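Local coordinates for protein interferon gamma (Paralichthys olivaceus, PDB 6F1E) that acts as a homodimeric type II interferon, a secreted cytokine that binds interferon gamma receptor 1 and activates macrophages and neutrophils, at residues A[12-17]-A[91-96]; A[44-49]-A[112-117]; A[50-55]-A[101-106]. One frame throughout, in Å; residues are numbered along the deposited sequence.

Contact 1 (A[12-17]-A[91-96]); sequences QNLLQH and TDLNYI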
loop_
_atom_site.group_PDB
_atom_site.type_symbol
_atom_site.label_atom_id
_atom_site.label_comp_id
_atom_site.label_asym_id
_atom_site.label_seq_id
_atom_site.Cartn_x
_atom_site.Cartn_y
_atom_site.Cartn_z
ATOM N N GLN A 12 -4.778 28.459 -5.870
ATOM C CA GLN A 12 -3.942 29.618 -6.205
ATOM C C GLN A 12 -3.657 30.494 -4.978
ATOM O O GLN A 12 -2.497 30.768 -4.705
ATOM C CB GLN A 12 -4.555 30.443 -7.334
ATOM C CG GLN A 12 -4.834 29.683 -8.641
ATOM C CD GLN A 12 -3.742 28.692 -9.016
ATOM O OE1 GLN A 12 -3.998 27.478 -9.088
ATOM N NE2 GLN A 12 -2.508 29.198 -9.238
ATOM N N ASN A 13 -4.683 30.858 -4.202
ATOM C CA ASN A 13 -4.471 31.671 -2.988
ATOM C C ASN A 13 -3.504 30.957 -2.080
ATOM O O ASN A 13 -2.615 31.569 -1.502
ATOM C CB ASN A 13 -5.756 31.950 -2.173
ATOM C CG ASN A 13 -6.856 32.640 -2.979
ATOM O OD1 ASN A 13 -6.769 32.815 -4.204
ATOM N ND2 ASN A 13 -7.930 33.005 -2.281
ATOM N N LEU A 14 -3.674 29.655 -1.935
ATOM C CA LEU A 14 -2.752 28.882 -1.083
ATOM C C LEU A 14 -1.288 28.941 -1.526
ATOM O O LEU A 14 -0.358 28.998 -0.685
ATOM C CB LEU A 14 -3.211 27.443 -0.980
ATOM C CG LEU A 14 -4.350 27.353 0.023
ATOM C CD1 LEU A 14 -5.195 26.145 -0.346
ATOM C CD2 LEU A 14 -3.823 27.274 1.457
ATOM N N LEU A 15 -1.094 28.933 -2.839
ATOM C CA LEU A 15 0.250 28.936 -3.394
ATOM C C LEU A 15 1.008 30.231 -3.087
ATOM O O LEU A 15 2.238 30.234 -3.055
ATOM C CB LEU A 15 0.200 28.629 -4.892
ATOM C CG LEU A 15 -0.125 27.153 -5.190
ATOM C CD1 LEU A 15 -0.623 26.977 -6.624
ATOM C CD2 LEU A 15 1.076 26.259 -4.879
ATOM N N GLN A 16 0.281 31.316 -2.822
ATOM C CA GLN A 16 0.910 32.530 -2.284
ATOM C C GLN A 16 1.694 32.282 -0.972
ATOM O O GLN A 16 2.845 32.665 -0.889
ATOM C CB GLN A 16 -0.112 33.680 -2.113
ATOM C CG GLN A 16 -0.145 34.690 -3.265
ATOM C CD GLN A 16 -0.731 34.137 -4.552
ATOM O OE1 GLN A 16 -1.939 34.213 -4.766
ATOM N NE2 GLN A 16 0.128 33.604 -5.429
ATOM N N HIS A 17 1.094 31.634 0.027
ATOM C CA HIS A 17 1.806 31.340 1.285
ATOM C C HIS A 17 2.832 30.244 1.056
ATOM O O HIS A 17 3.848 30.212 1.743
ATOM C CB HIS A 17 0.819 30.913 2.399
ATOM C CG HIS A 17 1.467 30.485 3.698
ATOM N ND1 HIS A 17 1.628 31.338 4.770
ATOM C CD2 HIS A 17 1.942 29.282 4.111
ATOM C CE1 HIS A 17 2.202 30.688 5.771
ATOM N NE2 HIS A 17 2.399 29.435 5.400
ATOM N N THR A 91 -8.547 28.494 6.538
ATOM C CA THR A 91 -9.845 28.162 5.965
ATOM C C THR A 91 -9.666 27.632 4.537
ATOM O O THR A 91 -10.419 26.754 4.114
ATOM C CB THR A 91 -10.872 29.339 6.052
ATOM O OG1 THR A 91 -10.195 30.574 5.928
ATOM C CG2 THR A 91 -11.574 29.342 7.417
ATOM N N ASP A 92 -8.687 28.161 3.805
ATOM C CA ASP A 92 -8.375 27.635 2.481
ATOM C C ASP A 92 -7.886 26.184 2.626
ATOM O O ASP A 92 -8.341 25.326 1.883
ATOM C CB ASP A 92 -7.353 28.510 1.735
ATOM C CG ASP A 92 -7.979 29.752 1.077
ATOM O OD1 ASP A 92 -9.213 29.772 0.838
ATOM O OD2 ASP A 92 -7.214 30.701 0.755
ATOM N N LEU A 93 -7.021 25.893 3.602
ATOM C CA LEU A 93 -6.592 24.505 3.832
ATOM C C LEU A 93 -7.804 23.653 4.232
ATOM O O LEU A 93 -8.068 22.619 3.618
ATOM C CB LEU A 93 -5.503 24.394 4.927
ATOM C CG LEU A 93 -4.075 24.928 4.706
ATOM C CD1 LEU A 93 -3.160 24.612 5.887
ATOM C CD2 LEU A 93 -3.467 24.355 3.436
ATOM N N ASN A 94 -8.553 24.101 5.240
ATOM C CA ASN A 94 -9.693 23.333 5.732
ATOM C C ASN A 94 -10.669 23.098 4.610
ATOM O O ASN A 94 -11.182 22.013 4.492
ATOM C CB ASN A 94 -10.341 23.962 6.983
ATOM C CG ASN A 94 -9.559 23.635 8.284
ATOM O OD1 ASN A 94 -9.206 24.524 9.050
ATOM N ND2 ASN A 94 -9.298 22.347 8.525
ATOM N N TYR A 95 -10.853 24.055 3.710
ATOM C CA TYR A 95 -11.778 23.821 2.593
ATOM C C TYR A 95 -11.246 22.698 1.689
ATOM O O TYR A 95 -12.000 21.810 1.260
ATOM C CB TYR A 95 -12.094 25.105 1.803
ATOM C CG TYR A 95 -12.838 24.843 0.494
ATOM C CD1 TYR A 95 -14.227 24.724 0.441
ATOM C CD2 TYR A 95 -12.130 24.707 -0.694
ATOM C CE1 TYR A 95 -14.882 24.486 -0.780
ATOM C CE2 TYR A 95 -12.762 24.471 -1.909
ATOM C CZ TYR A 95 -14.119 24.346 -1.957
ATOM O OH TYR A 95 -14.660 24.077 -3.206
ATOM N N ILE A 96 -9.951 22.739 1.412
ATOM C CA ILE A 96 -9.321 21.786 0.481
ATOM C C ILE A 96 -9.298 20.368 1.140
ATOM O O ILE A 96 -9.626 19.340 0.497
ATOM C CB ILE A 96 -7.985 22.388 -0.099
ATOM C CG1 ILE A 96 -8.038 22.403 -1.612
ATOM C CG2 ILE A 96 -6.723 21.706 0.350
ATOM C CD1 ILE A 96 -8.953 23.479 -2.145
#
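Asp92 O, which accepts the helical bond from Ile96 N at 3.1 Å, has a methyl group of the facing helix beside it: Leu14 CD1 lies 3.9 Å from Asp92 O. The rest of Leu14 is laid along Asp92 in the reverse sense, with Leu14 CG 3.6 Å from Asp92 CB, so the aspartate offers its methylene to the leucine while its carboxylate lies off toward Asn13. There Asp92 OD2 stands 3.5 Å from Asn13 CB, and the two side chains cross at about a right angle, a loose meeting on the more exposed side, where Asn13 is open to solvent and polar groups are at home. The segments belong to helix 5-17 and helix 89-107 of the interferon gamma fold; the axes of the two segments pass 10.2 Å apart, with 129° between their N-to-C directions. On the buried side Leu14 CD2 reaches Leu93 CD2 at 3.5 Å. Leu93 leaves its helix at a slant, but its CG lies beside the backbone N (chi1 -69°), which brings the methyl inward to Leu14. A branched apolar chain suits both places: Leu14 also packs on Leu136 of the second subunit, and Leu93 on Met62 and Leu63 of helix 41-64.

Contact 2 (A[44-49]-A[112-117]); sequences KMLFMG and SKLLQG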
loop_
_atom_site.group_PDB
_atom_site.type_symbol
_atom_site.label_atom_id
_atom_site.label_comp_id
_atom_site.label_asym_id
_atom_site.label_seq_id
_atom_site.Cartn_x
_atom_site.Cartn_y
_atom_site.Cartn_z
ATOM N N LYS A 44 -6.397 2.152 -11.508
ATOM C CA LYS A 44 -6.451 3.604 -11.482
ATOM C C LYS A 44 -7.228 4.052 -10.262
ATOM O O LYS A 44 -6.773 4.908 -9.507
ATOM C CB LYS A 44 -7.099 4.150 -12.749
ATOM C CG LYS A 44 -6.179 4.226 -13.964
ATOM C CD LYS A 44 -6.965 4.136 -15.270
ATOM C CE LYS A 44 -6.275 4.839 -16.438
ATOM N NZ LYS A 44 -6.328 4.059 -17.721
ATOM N N MET A 45 -8.384 3.451 -10.039
ATOM C CA MET A 45 -9.186 3.809 -8.874
ATOM C C MET A 45 -8.437 3.590 -7.571
ATOM O O MET A 45 -8.583 4.352 -6.622
ATOM C CB MET A 45 -10.511 3.045 -8.859
ATOM C CG MET A 45 -11.562 3.607 -9.808
ATOM S SD MET A 45 -12.235 5.214 -9.306
ATOM C CE MET A 45 -13.123 4.820 -7.800
ATOM N N LEU A 46 -7.624 2.554 -7.527
ATOM C CA LEU A 46 -6.952 2.181 -6.293
ATOM C C LEU A 46 -5.794 3.144 -6.020
ATOM O O LEU A 46 -5.603 3.647 -4.884
ATOM C CB LEU A 46 -6.459 0.735 -6.403
ATOM C CG LEU A 46 -5.896 0.103 -5.131
ATOM C CD1 LEU A 46 -6.519 0.573 -3.822
ATOM C CD2 LEU A 46 -6.083 -1.389 -5.263
ATOM N N PHE A 47 -5.020 3.400 -7.071
ATOM C CA PHE A 47 -3.908 4.290 -6.944
ATOM C C PHE A 47 -4.435 5.691 -6.573
ATOM O O PHE A 47 -3.943 6.307 -5.602
ATOM C CB PHE A 47 -3.061 4.301 -8.221
ATOM C CG PHE A 47 -1.844 5.173 -8.098
ATOM C CD1 PHE A 47 -0.777 4.773 -7.312
ATOM C CD2 PHE A 47 -1.814 6.450 -8.683
ATOM C CE1 PHE A 47 0.325 5.598 -7.144
ATOM C CE2 PHE A 47 -0.724 7.273 -8.513
ATOM C CZ PHE A 47 0.357 6.836 -7.744
ATOM N N MET A 48 -5.452 6.160 -7.308
ATOM C CA MET A 48 -6.089 7.469 -7.037
ATOM C C MET A 48 -6.641 7.602 -5.636
ATOM O O MET A 48 -6.522 8.676 -5.027
ATOM C CB MET A 48 -7.233 7.784 -7.998
ATOM C CG MET A 48 -6.997 8.898 -9.001
ATOM S SD MET A 48 -6.032 10.335 -8.446
ATOM C CE MET A 48 -4.564 9.799 -9.335
ATOM N N GLY A 49 -7.272 6.529 -5.147
ATOM C CA GLY A 49 -7.741 6.462 -3.762
ATOM C C GLY A 49 -6.592 6.636 -2.786
ATOM O O GLY A 49 -6.747 7.264 -1.732
ATOM N N SER A 112 -10.571 2.586 -0.261
ATOM C CA SER A 112 -10.050 2.859 1.081
ATOM C C SER A 112 -9.954 1.600 1.956
ATOM O O SER A 112 -9.040 1.490 2.802
ATOM C CB SER A 112 -10.937 3.889 1.803
ATOM O OG SER A 112 -10.666 5.199 1.363
ATOM N N LYS A 113 -10.911 0.688 1.755
ATOM C CA LYS A 113 -11.031 -0.550 2.531
ATOM C C LYS A 113 -9.822 -1.433 2.255
ATOM O O LYS A 113 -9.113 -1.853 3.187
ATOM C CB LYS A 113 -12.332 -1.297 2.142
ATOM C CG LYS A 113 -12.934 -2.218 3.205
ATOM C CD LYS A 113 -14.358 -2.658 2.813
ATOM C CE LYS A 113 -15.424 -1.573 3.062
ATOM N NZ LYS A 113 -16.487 -1.499 2.012
ATOM N N LEU A 114 -9.590 -1.666 0.959
ATOM C CA LEU A 114 -8.448 -2.436 0.464
ATOM C C LEU A 114 -7.172 -1.804 0.918
ATOM O O LEU A 114 -6.363 -2.455 1.560
ATOM C CB LEU A 114 -8.443 -2.562 -1.074
ATOM C CG LEU A 114 -7.310 -3.388 -1.729
ATOM C CD1 LEU A 114 -6.938 -4.661 -0.994
ATOM C CD2 LEU A 114 -7.680 -3.764 -3.157
ATOM N N LEU A 115 -7.014 -0.526 0.622
ATOM C CA LEU A 115 -5.841 0.202 1.063
ATOM C C LEU A 115 -5.599 0.041 2.554
ATOM O O LEU A 115 -4.438 -0.082 2.939
ATOM C CB LEU A 115 -5.906 1.693 0.684
ATOM C CG LEU A 115 -5.752 2.027 -0.823
ATOM C CD1 LEU A 115 -5.858 3.526 -1.032
ATOM C CD2 LEU A 115 -4.451 1.530 -1.463
ATOM N N GLN A 116 -6.641 0.007 3.402
ATOM C CA GLN A 116 -6.373 -0.131 4.859
ATOM C C GLN A 116 -5.777 -1.525 5.143
ATOM O O GLN A 116 -4.849 -1.655 5.938
ATOM C CB GLN A 116 -7.599 0.180 5.747
ATOM C CG GLN A 116 -7.328 0.325 7.276
ATOM C CD GLN A 116 -6.255 1.369 7.641
ATOM O OE1 GLN A 116 -6.319 2.528 7.232
ATOM N NE2 GLN A 116 -5.266 0.952 8.419
ATOM N N GLY A 117 -6.283 -2.543 4.451
ATOM C CA GLY A 117 -5.658 -3.865 4.455
ATOM C C GLY A 117 -4.174 -3.819 4.065
ATOM O O GLY A 117 -3.296 -4.277 4.834
#
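Leu46 and Leu115 form the dense part of this helix crossing. Their side chains run past one another in opposite directions, and Leu46 CD1 is pressed against the CG–CD2 side of Leu115, 3.3 Å from Leu115 CD2 and 3.4 Å from Leu115 CG. Both separations are shorter than ordinary methyl packing, so the place is tight, perhaps slightly strained; the chi2 of Leu46, 32°, is also short of a fully staggered value. The other methyl of Leu115 is received by backbone: Leu115 CD1 lies 3.6 Å from Gly49 C and 3.9 Å from Leu46 O. With no side chain on Gly49, the backbone itself is what the methyl meets here. Beside this tight pair the packing thins to one pair of methyls, Leu46 CD2 and Leu114 CD2, 3.6 Å apart, where the two side chains meet almost perpendicularly. Leu114 points at the other helix, and its CD2 supplies the contact. The far flank of helix 109-122 is the wet side: exposed Lys113 and Gln116 lie there, long polar chains that suit solvent, and Gln116 NE2 bonds to Asp120 OD1 of its own helix. Further apolar cover comes from the dimer partner, since Leu46 meets Leu46 of the second subunit and Leu115 meets its Leu118. Three leucines and a glycine, on helix segments whose axes cross at 70°, belong to the buried core of the helical, dimeric interferon gamma fold.

Contact 3 (A[50-55]-A[101-106]); sequences GVLETY and QELRTN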
loop_
_atom_site.group_PDB
_atom_site.type_symbol
_atom_site.label_atom_id
_atom_site.label_comp_id
_atom_site.label_asym_id
_atom_site.label_seq_id
_atom_site.Cartn_x
_atom_site.Cartn_y
_atom_site.Cartn_z
ATOM N N GLY A 50 -5.437 6.065 -3.146
ATOM C CA GLY A 50 -4.213 6.214 -2.376
ATOM C C GLY A 50 -3.662 7.620 -2.348
ATOM O O GLY A 50 -3.204 8.098 -1.280
ATOM N N VAL A 51 -3.666 8.268 -3.513
ATOM C CA VAL A 51 -3.272 9.704 -3.623
ATOM C C VAL A 51 -4.184 10.607 -2.763
ATOM O O VAL A 51 -3.720 11.502 -2.066
ATOM C CB VAL A 51 -3.361 10.208 -5.097
ATOM C CG1 VAL A 51 -3.171 11.734 -5.182
ATOM C CG2 VAL A 51 -2.374 9.489 -6.002
ATOM N N LEU A 52 -5.492 10.392 -2.839
ATOM C CA LEU A 52 -6.426 11.202 -2.056
ATOM C C LEU A 52 -6.182 11.010 -0.546
ATOM O O LEU A 52 -6.189 12.003 0.200
ATOM C CB LEU A 52 -7.888 10.907 -2.444
ATOM C CG LEU A 52 -8.329 11.310 -3.867
ATOM C CD1 LEU A 52 -9.713 10.743 -4.209
ATOM C CD2 LEU A 52 -8.365 12.818 -4.011
ATOM N N GLU A 53 -5.898 9.770 -0.127
ATOM C CA GLU A 53 -5.493 9.475 1.266
ATOM C C GLU A 53 -4.211 10.187 1.694
ATOM O O GLU A 53 -4.102 10.686 2.828
ATOM C CB GLU A 53 -5.347 7.995 1.485
ATOM C CG GLU A 53 -4.808 7.605 2.872
ATOM C CD GLU A 53 -5.081 6.134 3.246
ATOM O OE1 GLU A 53 -5.817 5.403 2.519
ATOM O OE2 GLU A 53 -4.559 5.708 4.298
ATOM N N THR A 54 -3.261 10.251 0.775
ATOM C CA THR A 54 -2.000 10.926 1.015
ATOM C C THR A 54 -2.201 12.426 1.208
ATOM O O THR A 54 -1.619 13.033 2.099
ATOM C CB THR A 54 -1.029 10.630 -0.149
ATOM O OG1 THR A 54 -0.902 9.212 -0.278
ATOM C CG2 THR A 54 0.335 11.217 0.108
ATOM N N TYR A 55 -3.025 13.015 0.354
ATOM C CA TYR A 55 -3.343 14.459 0.452
ATOM C C TYR A 55 -4.043 14.812 1.746
ATOM O O TYR A 55 -3.850 15.874 2.301
ATOM C CB TYR A 55 -4.241 14.905 -0.704
ATOM C CG TYR A 55 -3.483 15.418 -1.893
ATOM C CD1 TYR A 55 -2.796 16.631 -1.823
ATOM C CD2 TYR A 55 -3.488 14.721 -3.112
ATOM C CE1 TYR A 55 -2.123 17.135 -2.933
ATOM C CE2 TYR A 55 -2.815 15.212 -4.227
ATOM C CZ TYR A 55 -2.134 16.427 -4.136
ATOM O OH TYR A 55 -1.446 16.923 -5.230
ATOM N N GLN A 101 -11.661 14.773 1.593
ATOM C CA GLN A 101 -12.410 13.858 2.445
ATOM C C GLN A 101 -13.731 13.444 1.807
ATOM O O GLN A 101 -14.028 12.245 1.681
ATOM C CB GLN A 101 -12.691 14.490 3.778
ATOM C CG GLN A 101 -11.450 14.575 4.637
ATOM C CD GLN A 101 -11.662 15.327 5.941
ATOM O OE1 GLN A 101 -12.387 16.339 6.000
ATOM N NE2 GLN A 101 -11.009 14.844 7.000
ATOM N N GLU A 102 -14.506 14.431 1.378
ATOM C CA GLU A 102 -15.824 14.158 0.768
ATOM C C GLU A 102 -15.725 13.283 -0.494
ATOM O O GLU A 102 -16.549 12.381 -0.697
ATOM C CB GLU A 102 -16.581 15.471 0.436
ATOM C CG GLU A 102 -16.981 16.276 1.675
ATOM C CD GLU A 102 -17.572 17.643 1.333
ATOM O OE1 GLU A 102 -17.631 18.022 0.105
ATOM O OE2 GLU A 102 -17.986 18.325 2.319
ATOM N N LEU A 103 -14.732 13.543 -1.337
ATOM C CA LEU A 103 -14.597 12.769 -2.574
ATOM C C LEU A 103 -14.212 11.309 -2.238
ATOM O O LEU A 103 -14.721 10.336 -2.831
ATOM C CB LEU A 103 -13.567 13.418 -3.495
ATOM C CG LEU A 103 -13.333 12.756 -4.855
ATOM C CD1 LEU A 103 -14.594 12.578 -5.672
ATOM C CD2 LEU A 103 -12.412 13.627 -5.654
ATOM N N ARG A 104 -13.346 11.169 -1.249
ATOM C CA ARG A 104 -12.886 9.854 -0.813
ATOM C C ARG A 104 -14.049 9.046 -0.313
ATOM O O ARG A 104 -14.313 7.940 -0.798
ATOM C CB ARG A 104 -11.864 9.966 0.326
ATOM C CG ARG A 104 -10.434 9.804 -0.132
ATOM C CD ARG A 104 -9.737 8.728 0.681
ATOM N NE ARG A 104 -9.496 9.190 2.038
ATOM C CZ ARG A 104 -9.044 8.421 3.016
ATOM N NH1 ARG A 104 -8.844 8.958 4.204
ATOM N NH2 ARG A 104 -8.761 7.131 2.812
ATOM N N THR A 105 -14.732 9.621 0.668
ATOM C CA THR A 105 -15.882 8.985 1.265
ATOM C C THR A 105 -16.959 8.631 0.237
ATOM O O THR A 105 -17.422 7.497 0.187
ATOM C CB THR A 105 -16.407 9.860 2.375
ATOM O OG1 THR A 105 -15.393 9.932 3.394
ATOM C CG2 THR A 105 -17.671 9.282 2.928
ATOM N N ASN A 106 -17.297 9.564 -0.636
ATOM C CA ASN A 106 -18.425 9.343 -1.543
ATOM C C ASN A 106 -18.041 8.490 -2.761
ATOM O O ASN A 106 -18.914 7.892 -3.370
ATOM C CB ASN A 106 -19.097 10.687 -1.964
ATOM C CG ASN A 106 -19.579 11.525 -0.755
ATOM O OD1 ASN A 106 -19.856 10.995 0.331
ATOM N ND2 ASN A 106 -19.680 12.825 -0.946
#
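The Arg104 guanidinium carries Glu53 CB over one face, 3.7 Å above its plane and displaced toward the rim, so a methylene of the glutamate lies against the flat cation. From that same side Glu53 OE1 makes a long salt bridge of 3.4 Å to Arg104 NH2, well out of the guanidinium plane, the carboxylate being turned 35° from it. Glu53 reaches this position with CG anti to its backbone N (chi1 175°) and an extended chain beyond, whereas the arginine is bent at both chi2 and chi3, which lays its guanidinium across the base of Glu53. The stronger polar partners lie just outside: Arg104 NH1 pairs with Glu56 OE1, and Glu53 OE2 with Lys57 NZ. These linked charges probably steady one another where the carboxylate of Glu53 is buried, and long, flexible ionic chains suit such a network. The aliphatic root of the arginine does the apolar work, Arg104 CG packing 3.6 Å from Leu52 CB. More loosely, Leu52 CD1 meets Leu103 CG at 4.2 Å, the two leucines crossing at about a right angle; beyond them Leu52 touches Ala146 of the second subunit and Leu103 its Tyr143. Turned from this interface, Thr54 bonds back to its own helix: Thr54 OG1 donates to Gly50 O at 2.7 Å, and Thr54 N reaches that same oxygen from the opposite face of the carbonyl plane, which satisfies a buried hydroxyl. The segment axes pass 9.9 Å apart, roughly antiparallel, with 144° between their directions, as neighbouring helices pack in the four-helix-bundle architecture of this cytokine, which the second subunit helps to complete.

Contacts 2 and 3 form one continuous region, with centres 9 Å apart, both built on helix 41-64. Leu115 CD1 of contact 2 comes within 3.3 Å of Gly50 N of contact 3, and Ser112 OG lies against Arg104 NH2 at 3.1 Å. Along the chain, contact 3 is nested within the loop that contact 2 closes. Contact 1 lies further out, its centre 17 Å from that of contact 3 and 26 Å from that of contact 2; it shares helix 89-107 with contact 3, their nearest atoms being about 5 Å apart. All three touch the second subunit, tying the internal packing to the homodimer.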